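Local coordinates for protein FTT_1639c (PDB 7KZW) that is of unknown function but probably resides in the membrane through a transmembrane helix, with this beta-rich chain forming a portion outside that helix, at residues N89-L94 against V107-N112. The protein carries 3 engineered substitutions. Sequence-based numbering, arbitrary orientation.
Sequences NELLKL and VIAYAN
Leu92 and Val107 meet tip to tip across the protein interior, a small worked example of how two parts of one folded beta sheet pack face to face through their side chains alone. The closest approach joins Leu92 CD1 to Val107 CG1 at 3.9 Å, and Val107 CG2 lies only slightly farther from the same methyl, at 4.2 Å, so the leucine tip meets both branches of the valine. Leu92 reaches this far because CD1 continues the side chain in an extended line (chi2 173°). Beside this pair the packing is looser: Leu91 CD2 stops 4.3 Å from Ala109 CB, where the short alanine offers a single methyl to a much longer partner.

Two consecutive leucines can work on the same face because the strand is bulged. Leu91 and Leu92 both stand opposite Phe26 of the neighbouring strand and form backbone hydrogen bonds with it, and the unusual backbone turn at Leu91 (psi -49°) breaks the usual alternation. Val107 and Ala109, in contrast, share a face simply by being two residues apart. Phe62 and Val50 help surround the valine, while Phe48 and Leu85 cover Leu91.

The reverse faces are polar or more open. Glu90 forms a salt bridge with Arg88, and Lys93 pairs with Glu95 while its charge also lies against the ring of Tyr23; on the other strand, Tyr110 is exposed and Ile108 partly so. No hydrogen bond crosses between 89-94 and 107-112, and the CA atoms of Leu91 and Ala109 are 9.6 Å apart. That spacing, bridged by apolar side chains, is consistent with a sandwich-like or rolled sheet packing against itself, here with a classic beta bulge supplying two adjacent core residues.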
loop_
_atom_site.group_PDB
_atom_site.type_symbol
_atom_site.label_atom_id
_atom_site.label_comp_id
_atom_site.label_asym_id
_atom_site.label_seq_id
_atom_site.Cartn_x
_atom_site.Cartn_y
_atom_site.Cartn_z
ATOM N N ASN A 89 10.861 2.082 4.113
ATOM C CA ASN A 89 10.525 0.935 3.270
ATOM C C ASN A 89 9.028 0.674 3.167
ATOM O O ASN A 89 8.585 -0.467 3.006
ATOM C CB ASN A 89 11.329 -0.309 3.649
ATOM C CG ASN A 89 12.774 -0.096 3.386
ATOM O OD1 ASN A 89 13.166 0.206 2.284
ATOM N ND2 ASN A 89 13.586 -0.182 4.449
ATOM N N GLU A 90 8.249 1.749 3.224
ATOM C CA GLU A 90 6.808 1.660 2.968
ATOM C C GLU A 90 6.526 1.852 1.478
ATOM O O GLU A 90 7.136 2.731 0.815
ATOM C CB GLU A 90 6.098 2.744 3.740
ATOM C CG GLU A 90 6.346 2.663 5.268
ATOM C CD GLU A 90 5.894 3.897 5.999
ATOM O OE1 GLU A 90 5.935 4.992 5.399
ATOM O OE2 GLU A 90 5.489 3.763 7.172
ATOM N N LEU A 91 5.639 1.007 0.924
ATOM C CA LEU A 91 5.247 1.132 -0.477
ATOM C C LEU A 91 3.871 1.787 -0.621
ATOM O O LEU A 91 3.669 2.632 -1.494
ATOM C CB LEU A 91 5.274 -0.232 -1.192
ATOM C CG LEU A 91 5.099 -0.063 -2.707
ATOM C CD1 LEU A 91 6.358 0.561 -3.405
ATOM C CD2 LEU A 91 4.834 -1.452 -3.297
ATOM N N LEU A 92 2.871 1.302 0.145
ATOM C CA LEU A 92 1.496 1.748 -0.055
ATOM C C LEU A 92 0.854 1.933 1.292
ATOM O O LEU A 92 0.909 1.028 2.128
ATOM C CB LEU A 92 0.681 0.679 -0.783
ATOM C CG LEU A 92 1.093 0.319 -2.187
ATOM C CD1 LEU A 92 0.226 -0.916 -2.680
ATOM C CD2 LEU A 92 0.890 1.483 -3.182
ATOM N N LYS A 93 0.145 3.052 1.458
ATOM C CA LYS A 93 -0.762 3.214 2.603
ATOM C C LYS A 93 -2.191 3.153 2.099
ATOM O O LYS A 93 -2.619 3.997 1.305
ATOM C CB LYS A 93 -0.562 4.551 3.280
ATOM C CG LYS A 93 -1.358 4.599 4.584
ATOM C CD LYS A 93 -1.133 5.978 5.223
ATOM C CE LYS A 93 -1.898 6.064 6.563
ATOM N NZ LYS A 93 -1.728 7.411 7.230
ATOM N N LEU A 94 -2.953 2.152 2.511
ATOM C CA LEU A 94 -4.380 2.046 2.145
ATOM C C LEU A 94 -5.174 2.608 3.310
ATOM O O LEU A 94 -5.024 2.140 4.444
ATOM C CB LEU A 94 -4.748 0.587 1.936
ATOM C CG LEU A 94 -6.231 0.343 1.620
ATOM C CD1 LEU A 94 -6.717 1.105 0.411
ATOM C CD2 LEU A 94 -6.443 -1.164 1.470
ATOM N N VAL A 107 -3.530 -5.971 -5.554
ATOM C CA VAL A 107 -2.310 -5.249 -5.915
ATOM C C VAL A 107 -1.339 -6.224 -6.529
ATOM O O VAL A 107 -1.093 -7.290 -5.950
ATOM C CB VAL A 107 -1.655 -4.620 -4.665
ATOM C CG1 VAL A 107 -0.328 -3.939 -5.041
ATOM C CG2 VAL A 107 -2.616 -3.688 -3.924
ATOM N N ILE A 108 -0.750 -5.862 -7.669
ATOM C CA ILE A 108 0.385 -6.593 -8.199
ATOM C C ILE A 108 1.473 -5.568 -8.404
ATOM O O ILE A 108 1.316 -4.630 -9.216
ATOM C CB ILE A 108 0.062 -7.271 -9.532
ATOM C CG1 ILE A 108 -1.107 -8.215 -9.365
ATOM C CG2 ILE A 108 1.324 -8.036 -10.046
ATOM C CD1 ILE A 108 -1.494 -8.933 -10.662
ATOM N N ALA A 109 2.617 -5.742 -7.754
ATOM C CA ALA A 109 3.725 -4.785 -7.850
ATOM C C ALA A 109 4.979 -5.490 -8.327
ATOM O O ALA A 109 5.358 -6.533 -7.781
ATOM C CB ALA A 109 3.945 -4.122 -6.486
ATOM N N TYR A 110 5.624 -4.954 -9.364
ATOM C CA TYR A 110 6.833 -5.573 -9.890
ATOM C C TYR A 110 8.031 -4.699 -9.570
ATOM O O TYR A 110 8.044 -3.504 -9.926
ATOM C CB TYR A 110 6.772 -5.721 -11.411
ATOM C CG TYR A 110 5.679 -6.575 -11.854
ATOM C CD1 TYR A 110 5.848 -7.941 -11.964
ATOM C CD2 TYR A 110 4.449 -6.008 -12.151
ATOM C CE1 TYR A 110 4.756 -8.754 -12.401
ATOM C CE2 TYR A 110 3.425 -6.754 -12.560
ATOM C CZ TYR A 110 3.571 -8.103 -12.688
ATOM O OH TYR A 110 2.470 -8.806 -13.137
ATOM N N ALA A 111 9.094 -5.297 -9.039
ATOM C CA ALA A 111 10.334 -4.570 -8.791
ATOM C C ALA A 111 11.465 -5.519 -9.109
ATOM O O ALA A 111 11.459 -6.657 -8.620
ATOM C CB ALA A 111 10.410 -4.110 -7.322
ATOM N N ASN A 112 12.408 -5.066 -9.950
ATOM C CA ASN A 112 13.680 -5.779 -10.188
ATOM C C ASN A 112 13.476 -7.272 -10.344
ATOM O O ASN A 112 14.039 -8.077 -9.594
ATOM C CB ASN A 112 14.647 -5.568 -9.040
ATOM C CG ASN A 112 15.221 -4.234 -9.048
ATOM O OD1 ASN A 112 15.101 -3.493 -10.047
ATOM N ND2 ASN A 112 15.868 -3.880 -7.948
#